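Local atomic coordinates of protein induced by osmotic stress (Scheffersomyces stipitis, PDB entry 5YWN), a protein that probably reduces ketone substrates, haloketones among them, to alcohols with NADP(H), as a reductase of the dihydroflavonol-4-reductase subfamily. Residues 119-124 with 246-251; 189-194 with 256-261; 242-247 with 309-314. The protein carries 1 engineered substitution. All blocks are in the same frame, centred on the assembly; numbering follows the deposited sequence.

Contact 1 of 3, residues 119-124 with 246-251; sequences RVVYTS and LAAFEK. With NAP (NADP nicotinamide-adenine-dinucleotide phosphate), chain B.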
loop_
_atom_site.group_PDB
_atom_site.type_symbol
_atom_site.label_atom_id
_atom_site.label_comp_id
_atom_site.label_asym_id
_atom_site.label_seq_id
_atom_site.Cartn_x
_atom_site.Cartn_y
_atom_site.Cartn_z
ATOM N N ARG A 119 9.422 3.600 -16.600
ATOM C CA ARG A 119 8.468 3.993 -15.593
ATOM C C ARG A 119 8.831 3.488 -14.203
ATOM O O ARG A 119 9.241 2.399 -14.050
ATOM C CB ARG A 119 7.046 3.615 -15.967
ATOM C CG ARG A 119 6.543 4.189 -17.255
ATOM C CD ARG A 119 6.151 5.630 -17.115
ATOM N NE ARG A 119 4.845 5.767 -16.567
ATOM C CZ ARG A 119 3.755 5.889 -17.281
ATOM N NH1 ARG A 119 3.834 5.937 -18.561
ATOM N NH2 ARG A 119 2.608 5.960 -16.704
ATOM N N VAL A 120 8.681 4.357 -13.235
ATOM C CA VAL A 120 8.794 4.056 -11.852
ATOM C C VAL A 120 7.549 4.549 -11.092
ATOM O O VAL A 120 7.088 5.647 -11.305
ATOM C CB VAL A 120 10.044 4.650 -11.243
ATOM C CG1 VAL A 120 10.060 4.469 -9.743
ATOM C CG2 VAL A 120 11.309 4.168 -11.928
ATOM N N VAL A 121 7.041 3.693 -10.232
ATOM C CA VAL A 121 5.932 4.023 -9.382
ATOM C C VAL A 121 6.361 3.864 -7.945
ATOM O O VAL A 121 6.825 2.836 -7.550
ATOM C CB VAL A 121 4.698 3.144 -9.626
ATOM C CG1 VAL A 121 3.531 3.584 -8.803
ATOM C CG2 VAL A 121 4.362 3.003 -11.054
ATOM N N TYR A 122 6.185 4.904 -7.173
ATOM C CA TYR A 122 6.456 4.829 -5.782
ATOM C C TYR A 122 5.159 4.692 -4.986
ATOM O O TYR A 122 4.270 5.443 -5.161
ATOM C CB TYR A 122 7.228 6.038 -5.317
ATOM C CG TYR A 122 7.431 6.065 -3.851
ATOM C CD1 TYR A 122 8.218 5.129 -3.246
ATOM C CD2 TYR A 122 6.782 6.966 -3.066
ATOM C CE1 TYR A 122 8.405 5.115 -1.914
ATOM C CE2 TYR A 122 6.954 6.965 -1.729
ATOM C CZ TYR A 122 7.759 6.014 -1.163
ATOM O OH TYR A 122 7.925 5.963 0.131
ATOM N N THR A 123 5.104 3.720 -4.108
ATOM C CA THR A 123 3.955 3.525 -3.266
ATOM C C THR A 123 4.081 4.459 -2.025
ATOM O O THR A 123 4.779 4.204 -1.137
ATOM C CB THR A 123 3.747 2.066 -2.792
ATOM O OG1 THR A 123 3.808 1.151 -3.849
ATOM C CG2 THR A 123 2.433 1.915 -2.033
ATOM N N SER A 124 3.352 5.539 -2.059
ATOM C CA SER A 124 3.334 6.479 -0.977
ATOM C C SER A 124 2.147 6.164 -0.072
ATOM O O SER A 124 1.844 5.040 0.125
ATOM C CB SER A 124 3.304 7.912 -1.472
ATOM O OG SER A 124 3.673 8.832 -0.520
ATOM N N LEU A 246 -1.108 -0.351 -11.736
ATOM C CA LEU A 246 -1.101 -0.664 -13.131
ATOM C C LEU A 246 -1.345 0.543 -13.998
ATOM O O LEU A 246 -0.584 0.813 -14.861
ATOM C CB LEU A 246 -2.127 -1.704 -13.450
ATOM C CG LEU A 246 -2.113 -2.249 -14.841
ATOM C CD1 LEU A 246 -0.878 -3.075 -15.021
ATOM C CD2 LEU A 246 -3.347 -3.072 -15.098
ATOM N N ALA A 247 -2.350 1.307 -13.661
ATOM C CA ALA A 247 -2.643 2.540 -14.329
ATOM C C ALA A 247 -1.435 3.466 -14.233
ATOM O O ALA A 247 -1.098 4.116 -15.160
ATOM C CB ALA A 247 -3.817 3.222 -13.683
ATOM N N ALA A 248 -0.791 3.462 -13.105
ATOM C CA ALA A 248 0.267 4.386 -12.805
ATOM C C ALA A 248 1.451 4.265 -13.740
ATOM O O ALA A 248 2.126 5.203 -13.927
ATOM C CB ALA A 248 0.715 4.278 -11.374
ATOM N N PHE A 249 1.709 3.056 -14.212
ATOM C CA PHE A 249 2.710 2.836 -15.225
ATOM C C PHE A 249 2.269 2.670 -16.679
ATOM O O PHE A 249 3.035 2.890 -17.553
ATOM C CB PHE A 249 3.735 1.801 -14.796
ATOM C CG PHE A 249 3.314 0.359 -14.930
ATOM C CD1 PHE A 249 3.459 -0.316 -16.104
ATOM C CD2 PHE A 249 2.886 -0.341 -13.853
ATOM C CE1 PHE A 249 3.109 -1.634 -16.192
ATOM C CE2 PHE A 249 2.580 -1.660 -13.929
ATOM C CZ PHE A 249 2.687 -2.311 -15.092
ATOM N N GLU A 250 1.066 2.173 -16.892
ATOM C CA GLU A 250 0.470 2.007 -18.203
ATOM C C GLU A 250 0.018 3.251 -18.920
ATOM O O GLU A 250 0.170 3.340 -20.066
ATOM C CB GLU A 250 -0.622 0.952 -18.198
ATOM C CG GLU A 250 -0.175 -0.470 -17.976
ATOM C CD GLU A 250 -1.248 -1.520 -18.244
ATOM O OE1 GLU A 250 -0.890 -2.619 -18.558
ATOM O OE2 GLU A 250 -2.407 -1.268 -18.127
ATOM N N LYS A 251 -0.594 4.179 -18.211
ATOM C CA LYS A 251 -1.211 5.357 -18.802
ATOM C C LYS A 251 -0.281 6.564 -18.949
ATOM O O LYS A 251 0.378 6.941 -18.046
ATOM C CB LYS A 251 -2.447 5.792 -18.017
ATOM C CG LYS A 251 -3.499 4.742 -17.845
ATOM C CD LYS A 251 -4.679 5.266 -17.086
ATOM C CE LYS A 251 -5.811 4.273 -16.960
ATOM N NZ LYS A 251 -6.503 3.956 -18.209
HETATM P PA NAP B . 3.285 -4.839 4.748
HETATM O O1A NAP B . 2.213 -5.841 4.393
HETATM O O2A NAP B . 4.040 -4.972 6.049
HETATM O O5B NAP B . 4.357 -4.801 3.546
HETATM C C5B NAP B . 5.676 -4.309 3.769
HETATM C C4B NAP B . 6.678 -5.150 2.988
HETATM O O4B NAP B . 7.877 -4.401 2.762
HETATM C C3B NAP B . 7.055 -6.416 3.742
HETATM O O3B NAP B . 6.689 -7.580 2.995
HETATM C C2B NAP B . 8.556 -6.360 3.947
HETATM O O2B NAP B . 9.191 -7.480 3.338
HETATM C C1B NAP B . 9.024 -5.061 3.306
HETATM N N9A NAP B . 9.674 -4.197 4.323
HETATM C C8A NAP B . 9.063 -3.643 5.389
HETATM N N7A NAP B . 9.945 -2.911 6.118
HETATM C C5A NAP B . 11.145 -2.991 5.516
HETATM C C6A NAP B . 12.504 -2.456 5.760
HETATM N N6A NAP B . 12.763 -1.664 6.829
HETATM N N1A NAP B . 13.477 -2.785 4.882
HETATM C C2A NAP B . 13.241 -3.570 3.813
HETATM N N3A NAP B . 12.030 -4.087 3.537
HETATM C C4A NAP B . 10.962 -3.841 4.332
HETATM O O3 NAP B . 2.638 -3.366 4.688
HETATM P PN NAP B . 1.457 -3.035 3.646
HETATM O O1N NAP B . 0.226 -2.652 4.432
HETATM O O2N NAP B . 1.388 -4.156 2.636
HETATM O O5D NAP B . 2.006 -1.718 2.898
HETATM C C5D NAP B . 2.547 -1.807 1.581
HETATM C C4D NAP B . 3.040 -0.437 1.131
HETATM O O4D NAP B . 1.929 0.405 0.804
HETATM C C3D NAP B . 3.846 0.258 2.218
HETATM O O3D NAP B . 5.197 0.462 1.794
HETATM C C2D NAP B . 3.158 1.584 2.475
HETATM O O2D NAP B . 4.056 2.675 2.245
HETATM C C1D NAP B . 1.979 1.645 1.516
HETATM N N1N NAP B . 0.734 1.861 2.261
HETATM C C2N NAP B . 0.018 0.807 2.675
HETATM C C3N NAP B . -1.165 0.990 3.383
HETATM C C7N NAP B . -1.962 -0.195 3.842
HETATM O O7N NAP B . -2.848 -0.037 4.665
HETATM N N7N NAP B . -1.678 -1.395 3.337
HETATM C C4N NAP B . -1.601 2.277 3.660
HETATM C C5N NAP B . -0.841 3.351 3.222
HETATM C C6N NAP B . 0.333 3.113 2.517
HETATM P P2B NAP B . 9.433 -8.835 4.173
HETATM O O1X NAP B . 10.637 -9.461 3.510
HETATM O O2X NAP B . 9.677 -8.355 5.583
HETATM O O3X NAP B . 8.149 -9.609 3.991
HETATM O O HOH W 1 2.030 5.174 -20.918
#

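Contact 2 of 3, residues 189-194 with 256-261; sequences TVNPVY and GERLLL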
loop_
_atom_site.group_PDB
_atom_site.type_symbol
_atom_site.label_atom_id
_atom_site.label_comp_id
_atom_site.label_asym_id
_atom_site.label_seq_id
_atom_site.Cartn_x
_atom_site.Cartn_y
_atom_site.Cartn_z
ATOM N N THR A 189 3.237 8.392 -8.380
ATOM C CA THR A 189 3.023 7.870 -7.047
ATOM C C THR A 189 1.606 7.435 -6.854
ATOM O O THR A 189 0.731 7.935 -7.466
ATOM C CB THR A 189 3.414 8.844 -5.884
ATOM O OG1 THR A 189 2.450 9.874 -5.732
ATOM C CG2 THR A 189 4.782 9.430 -6.066
ATOM N N VAL A 190 1.427 6.495 -5.958
ATOM C CA VAL A 190 0.130 6.087 -5.489
ATOM C C VAL A 190 0.014 6.336 -3.976
ATOM O O VAL A 190 0.819 5.902 -3.226
ATOM C CB VAL A 190 -0.177 4.655 -5.895
ATOM C CG1 VAL A 190 -1.496 4.204 -5.350
ATOM C CG2 VAL A 190 -0.117 4.504 -7.385
ATOM N N ASN A 191 -1.006 7.049 -3.577
ATOM C CA ASN A 191 -1.167 7.535 -2.220
ATOM C C ASN A 191 -2.469 6.996 -1.574
ATOM O O ASN A 191 -3.502 7.589 -1.608
ATOM C CB ASN A 191 -1.104 9.067 -2.162
ATOM C CG ASN A 191 0.184 9.627 -2.689
ATOM O OD1 ASN A 191 0.514 9.449 -3.791
ATOM N ND2 ASN A 191 0.894 10.292 -1.853
ATOM N N PRO A 192 -2.395 5.794 -1.055
ATOM C CA PRO A 192 -3.559 5.163 -0.444
ATOM C C PRO A 192 -3.850 5.540 1.001
ATOM O O PRO A 192 -2.998 5.864 1.742
ATOM C CB PRO A 192 -3.254 3.677 -0.532
ATOM C CG PRO A 192 -1.953 3.576 -1.101
ATOM C CD PRO A 192 -1.283 4.875 -1.086
ATOM N N VAL A 193 -5.113 5.384 1.344
ATOM C CA VAL A 193 -5.622 5.350 2.694
ATOM C C VAL A 193 -5.536 3.924 3.269
ATOM O O VAL A 193 -4.820 3.128 2.757
ATOM C CB VAL A 193 -7.047 5.933 2.790
ATOM C CG1 VAL A 193 -7.060 7.340 2.280
ATOM C CG2 VAL A 193 -8.031 5.067 2.050
ATOM N N TYR A 194 -6.271 3.628 4.321
ATOM C CA TYR A 194 -6.255 2.284 4.870
ATOM C C TYR A 194 -6.677 1.256 3.807
ATOM O O TYR A 194 -7.657 1.405 3.153
ATOM C CB TYR A 194 -7.184 2.138 6.062
ATOM C CG TYR A 194 -6.760 2.764 7.327
ATOM C CD1 TYR A 194 -5.725 2.269 8.034
ATOM C CD2 TYR A 194 -7.406 3.842 7.818
ATOM C CE1 TYR A 194 -5.324 2.813 9.194
ATOM C CE2 TYR A 194 -7.013 4.428 8.996
ATOM C CZ TYR A 194 -5.954 3.899 9.675
ATOM O OH TYR A 194 -5.564 4.426 10.845
ATOM N N GLY A 256 4.145 11.755 -13.929
ATOM C CA GLY A 256 4.340 12.900 -13.080
ATOM C C GLY A 256 3.189 13.233 -12.158
ATOM O O GLY A 256 3.132 14.287 -11.660
ATOM N N GLU A 257 2.304 12.285 -11.956
ATOM C CA GLU A 257 1.164 12.430 -11.085
ATOM C C GLU A 257 1.275 11.716 -9.740
ATOM O O GLU A 257 1.882 10.716 -9.631
ATOM C CB GLU A 257 -0.141 12.002 -11.783
ATOM C CG GLU A 257 -0.346 12.454 -13.199
ATOM C CD GLU A 257 -1.058 13.767 -13.320
ATOM O OE1 GLU A 257 -1.295 14.386 -12.322
ATOM O OE2 GLU A 257 -1.361 14.188 -14.425
ATOM N N ARG A 258 0.613 12.294 -8.748
ATOM C CA ARG A 258 0.265 11.668 -7.516
ATOM C C ARG A 258 -1.197 11.248 -7.548
ATOM O O ARG A 258 -2.067 11.989 -7.930
ATOM C CB ARG A 258 0.479 12.552 -6.325
ATOM C CG ARG A 258 1.808 13.203 -6.147
ATOM C CD ARG A 258 1.709 14.234 -5.074
ATOM N NE ARG A 258 1.954 13.761 -3.756
ATOM C CZ ARG A 258 1.512 14.363 -2.668
ATOM N NH1 ARG A 258 0.762 15.409 -2.760
ATOM N NH2 ARG A 258 1.822 13.909 -1.508
ATOM N N LEU A 259 -1.427 10.019 -7.152
ATOM C CA LEU A 259 -2.744 9.473 -7.154
ATOM C C LEU A 259 -3.269 9.190 -5.762
ATOM O O LEU A 259 -2.739 8.404 -5.068
ATOM C CB LEU A 259 -2.746 8.215 -7.967
ATOM C CG LEU A 259 -2.280 8.343 -9.372
ATOM C CD1 LEU A 259 -2.229 7.000 -10.042
ATOM C CD2 LEU A 259 -3.156 9.324 -10.060
ATOM N N LEU A 260 -4.312 9.884 -5.392
ATOM C CA LEU A 260 -4.919 9.729 -4.096
ATOM C C LEU A 260 -5.955 8.622 -4.179
ATOM O O LEU A 260 -6.907 8.758 -4.854
ATOM C CB LEU A 260 -5.590 11.023 -3.687
ATOM C CG LEU A 260 -6.475 11.183 -2.453
ATOM C CD1 LEU A 260 -5.768 10.810 -1.174
ATOM C CD2 LEU A 260 -7.080 12.562 -2.336
ATOM N N LEU A 261 -5.709 7.537 -3.486
ATOM C CA LEU A 261 -6.559 6.368 -3.538
ATOM C C LEU A 261 -7.365 6.225 -2.271
ATOM O O LEU A 261 -6.927 5.675 -1.316
ATOM C CB LEU A 261 -5.734 5.120 -3.820
ATOM C CG LEU A 261 -5.452 4.659 -5.242
ATOM C CD1 LEU A 261 -6.626 3.886 -5.810
ATOM C CD2 LEU A 261 -5.152 5.844 -6.124
#

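Contact 3 of 3, residues 242-247 with 309-314; sequences AKAHLA and KILGFE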
loop_
_atom_site.group_PDB
_atom_site.type_symbol
_atom_site.label_atom_id
_atom_site.label_comp_id
_atom_site.label_asym_id
_atom_site.label_seq_id
_atom_site.Cartn_x
_atom_site.Cartn_y
_atom_site.Cartn_z
ATOM N N ALA A 242 -4.008 -1.956 -6.348
ATOM C CA ALA A 242 -3.246 -2.658 -7.335
ATOM C C ALA A 242 -3.536 -2.189 -8.771
ATOM O O ALA A 242 -2.662 -1.943 -9.486
ATOM C CB ALA A 242 -3.407 -4.151 -7.197
ATOM N N LYS A 243 -4.787 -2.006 -9.093
ATOM C CA LYS A 243 -5.184 -1.505 -10.368
ATOM C C LYS A 243 -4.625 -0.128 -10.591
ATOM O O LYS A 243 -4.245 0.169 -11.653
ATOM C CB LYS A 243 -6.679 -1.546 -10.577
ATOM C CG LYS A 243 -7.226 -2.937 -10.735
ATOM C CD LYS A 243 -8.671 -2.985 -11.173
ATOM C CE LYS A 243 -9.635 -2.725 -10.049
ATOM N NZ LYS A 243 -11.017 -2.969 -10.427
ATOM N N ALA A 244 -4.568 0.684 -9.543
ATOM C CA ALA A 244 -3.965 1.998 -9.596
ATOM C C ALA A 244 -2.478 1.965 -9.918
ATOM O O ALA A 244 -2.011 2.763 -10.649
ATOM C CB ALA A 244 -4.231 2.805 -8.357
ATOM N N HIS A 245 -1.790 0.999 -9.376
ATOM C CA HIS A 245 -0.400 0.816 -9.716
ATOM C C HIS A 245 -0.243 0.489 -11.211
ATOM O O HIS A 245 0.572 1.031 -11.846
ATOM C CB HIS A 245 0.279 -0.193 -8.805
ATOM C CG HIS A 245 0.678 0.346 -7.468
ATOM N ND1 HIS A 245 -0.219 0.610 -6.475
ATOM C CD2 HIS A 245 1.878 0.705 -6.981
ATOM C CE1 HIS A 245 0.412 1.074 -5.429
ATOM N NE2 HIS A 245 1.687 1.131 -5.707
ATOM N N LEU A 246 -1.108 -0.351 -11.736
ATOM C CA LEU A 246 -1.101 -0.664 -13.131
ATOM C C LEU A 246 -1.345 0.543 -13.998
ATOM O O LEU A 246 -0.584 0.813 -14.861
ATOM C CB LEU A 246 -2.127 -1.704 -13.450
ATOM C CG LEU A 246 -2.113 -2.249 -14.841
ATOM C CD1 LEU A 246 -0.878 -3.075 -15.021
ATOM C CD2 LEU A 246 -3.347 -3.072 -15.098
ATOM N N ALA A 247 -2.350 1.307 -13.661
ATOM C CA ALA A 247 -2.643 2.540 -14.329
ATOM C C ALA A 247 -1.435 3.466 -14.233
ATOM O O ALA A 247 -1.098 4.116 -15.160
ATOM C CB ALA A 247 -3.817 3.222 -13.683
ATOM N N LYS A 309 -10.480 10.328 -12.724
ATOM C CA LYS A 309 -10.424 10.536 -14.155
ATOM C C LYS A 309 -9.255 9.804 -14.808
ATOM O O LYS A 309 -9.423 9.224 -15.793
ATOM C CB LYS A 309 -10.328 12.008 -14.469
ATOM C CG LYS A 309 -10.243 12.369 -15.937
ATOM C CD LYS A 309 -11.545 12.170 -16.630
ATOM C CE LYS A 309 -11.741 13.117 -17.791
ATOM N NZ LYS A 309 -13.037 12.864 -18.401
ATOM N N ILE A 310 -8.090 9.867 -14.224
ATOM C CA ILE A 310 -6.977 9.149 -14.726
ATOM C C ILE A 310 -7.171 7.628 -14.647
ATOM O O ILE A 310 -6.937 6.955 -15.580
ATOM C CB ILE A 310 -5.682 9.575 -14.026
ATOM C CG1 ILE A 310 -5.289 10.980 -14.417
ATOM C CG2 ILE A 310 -4.526 8.662 -14.384
ATOM C CD1 ILE A 310 -4.248 11.532 -13.553
ATOM N N LEU A 311 -7.596 7.139 -13.507
ATOM C CA LEU A 311 -7.825 5.726 -13.339
ATOM C C LEU A 311 -8.929 5.143 -14.217
ATOM O O LEU A 311 -8.754 4.140 -14.788
ATOM C CB LEU A 311 -8.059 5.356 -11.886
ATOM C CG LEU A 311 -6.954 5.536 -10.859
ATOM C CD1 LEU A 311 -7.497 5.144 -9.524
ATOM C CD2 LEU A 311 -5.735 4.753 -11.239
ATOM N N GLY A 312 -10.052 5.816 -14.281
ATOM C CA GLY A 312 -11.148 5.417 -15.129
ATOM C C GLY A 312 -11.859 4.107 -14.788
ATOM O O GLY A 312 -12.431 3.523 -15.630
ATOM N N PHE A 313 -11.806 3.685 -13.545
ATOM C CA PHE A 313 -12.599 2.583 -13.070
ATOM C C PHE A 313 -13.282 2.887 -11.757
ATOM O O PHE A 313 -12.913 3.762 -11.082
ATOM C CB PHE A 313 -11.813 1.280 -13.004
ATOM C CG PHE A 313 -10.637 1.328 -12.095
ATOM C CD1 PHE A 313 -10.778 1.084 -10.766
ATOM C CD2 PHE A 313 -9.397 1.602 -12.588
ATOM C CE1 PHE A 313 -9.709 1.143 -9.930
ATOM C CE2 PHE A 313 -8.321 1.655 -11.765
ATOM C CZ PHE A 313 -8.467 1.420 -10.433
ATOM N N GLU A 314 -14.307 2.137 -11.445
ATOM C CA GLU A 314 -15.047 2.242 -10.224
ATOM C C GLU A 314 -14.453 1.356 -9.117
ATOM O O GLU A 314 -13.947 0.301 -9.385
ATOM C CB GLU A 314 -16.503 1.888 -10.453
ATOM C CG GLU A 314 -17.293 2.902 -11.233
ATOM C CD GLU A 314 -17.313 4.280 -10.635
ATOM O OE1 GLU A 314 -17.262 4.464 -9.421
ATOM O OE2 GLU A 314 -17.400 5.198 -11.422
HETATM O O HOH W 2 -12.859 -1.835 -8.623
#

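Contact 1 of 3, residues 119-124 with 246-251
Ala248 meets strand 119-123 in two ways. Its CB lies against both methyls of Val121, 3.9 Å from CG1, and its carbonyl O accepts a hydrogen bond from Arg119 NH2 (2.9 Å, 158° at the hydrogen). A residue as small as alanine lets the helix settle onto the strand, their axes 8.2 Å apart and nearly antiparallel at 151°. Val121, branched at CB, offers two methyls at once: CG1 stands anti to its backbone N (chi1 -175°) and CG2 beside it, which turns CG2 to Phe249 CB at 4.0 Å. Of the Phe249 side chain, CB does the touching, meeting Arg119 CB as well, while the ring leads off to Ile76 and Leu78 of the neighbouring strand 74-79. The carbonyl O of Phe249 sits over the centre of one face of the Arg119 guanidinium, 3.1 Å above the plane, a close approach at an angle too poor for a hydrogen bond. Glu250 joins through its backbone, a water linking its O to Arg119 NH1, whereas its carboxylate turns away to Tyr27. At Lys251, where the chain leaves the helix, the carbonyl O accepts the second bond from Arg119 NH2 at 2.8 Å. Arginine suits the place because its chain, bent at chi2 and chi3, brings a flat multiple donor under the helix end. Both N-H groups of NH2 are thus spent on backbone oxygens. This is a helix packed on a strand of the Rossmann sheet, and the same strand runs on to the bound NADP, where Thr123 CG2 lies 3.3 Å from NAP O4D. Three carbonyls at the helix C-terminus, the last just beyond it, converge on one buried guanidinium, so the cation probably offsets the negative end of the helix dipole.

Contact 2 of 3, residues 189-194 with 256-261
The amide of Asn191 and the guanidinium of Arg258 stand almost perpendicular, their planes 84° apart, with Asn191 ND2 3.8 Å from Arg258 NH2 in an oblique approach that is neither over a face nor at an edge. Two donors have no bond to exchange; both turn to Glu171 of helix 159-181, which forms a salt bridge with Arg258 NE and accepts from Asn191 ND2. Beside them Thr189 OG1 donates to Asn191 OD1 (2.8 Å) in its carbonyl plane, fixing which way round the amide lies. That hydroxyl, placed between the backbone N and carbonyl carbon (chi1 75°), also rests on Arg258 CB at 3.4 Å. Small and polar, threonine leaves room for the arginine's stem.

Beneath these groups the strands run parallel, and Thr189 and Asn191 each use N and O to bond the flanking residues Glu257, Leu259 and Leu261. Asn191 N to Leu259 O is the shortest of these bonds, 2.7 Å, and Val193 N closes the series on Leu261 O. The other face is apolar: Val190 CG1 packs on Leu261 CG at 4.0 Å and Pro192 CB approaches Leu261 CB. Proline has no N-H to give, but its N is on the side away from 258-261, where CD lies against Ser124 O, so this pairing is undisturbed.

Strand 258-261 ends the seven-stranded parallel Rossmann sheet. Glu171 and Trp147 lie on the side of the sheet that carries Arg258, Trp147 in a cation-pi contact, helices 238-250 and 305-311 cover that of Leu261, and Pro192 and Val193 reach the NADP pocket at the C-terminal end of strand 186-192.

Contact 3 of 3, residues 242-247 with 309-314
Lys243 crosses the ring of Phe313, and its chain can be followed from root to tip. CB comes first, 3.5 Å from Phe313 CZ and close to CE2 as well, so the start of the chain sits at the far end of the ring. CG stands beside the backbone N, and a bend at chi3 (-79°) carries the chain back over the aromatic face. There CE lies 4.3 Å from the ring centroid and 27° off its normal, a CH-pi contact with a methylene made slightly acidic by the neighbouring ammonium. NZ passes beyond, near CD1, and donates to a water at 2.8 Å that in turn donates to Glu314 O; a long, weak ion pair with Asp240 adds to its surroundings. Lysine suits this border because its methylenes can lie on an aromatic ring while its charge reaches water. An alanine in place of Phe313 would probably leave the Lys243 methylenes without the face they rest on and set the lysine chain free to turn.

Deeper in, Leu311 points one methyl between two alanines of the helix: CD2 is 3.8 Å from Ala244 CB and a tight 3.5 Å from Ala247 CB. The alanines, three residues apart and so on the same side of helix 238-250, leave a shallow place that a branched leucine can fill. Between Leu311 and Phe313 the helix stops, and Gly312, with positive phi, supplies the turn that lets both side chains face 242-247. The arrangement is apolar helix packing against a helix C-terminus: the end of helix 305-311 packs beside helix 238-250, both reaching Leu261 of edge strand 258-261 of the Rossmann sheet.

How the contacts relate
Helix 238-250 joins the set: contact 1 uses its C-terminal end, contact 3 its middle, and they share Leu246 and Ala247. Contacts 1 and 2 meet through adjacent strands, 119-123 and 186-192, of one parallel sheet, with strand 258-261 at its edge directly following the helix in the chain. All three centres lie about 10 Å from one another. Along the sequence the segments of contacts 1 and 2 alternate, as do those of 2 and 3, so chain parts far apart are interwoven. Leu261 of contact 2 touches Ala244 and Leu311 of contact 3, and His245 reaches Thr123. Together they tie sheet, helix and C-terminal region into one core beside the NADP pocket.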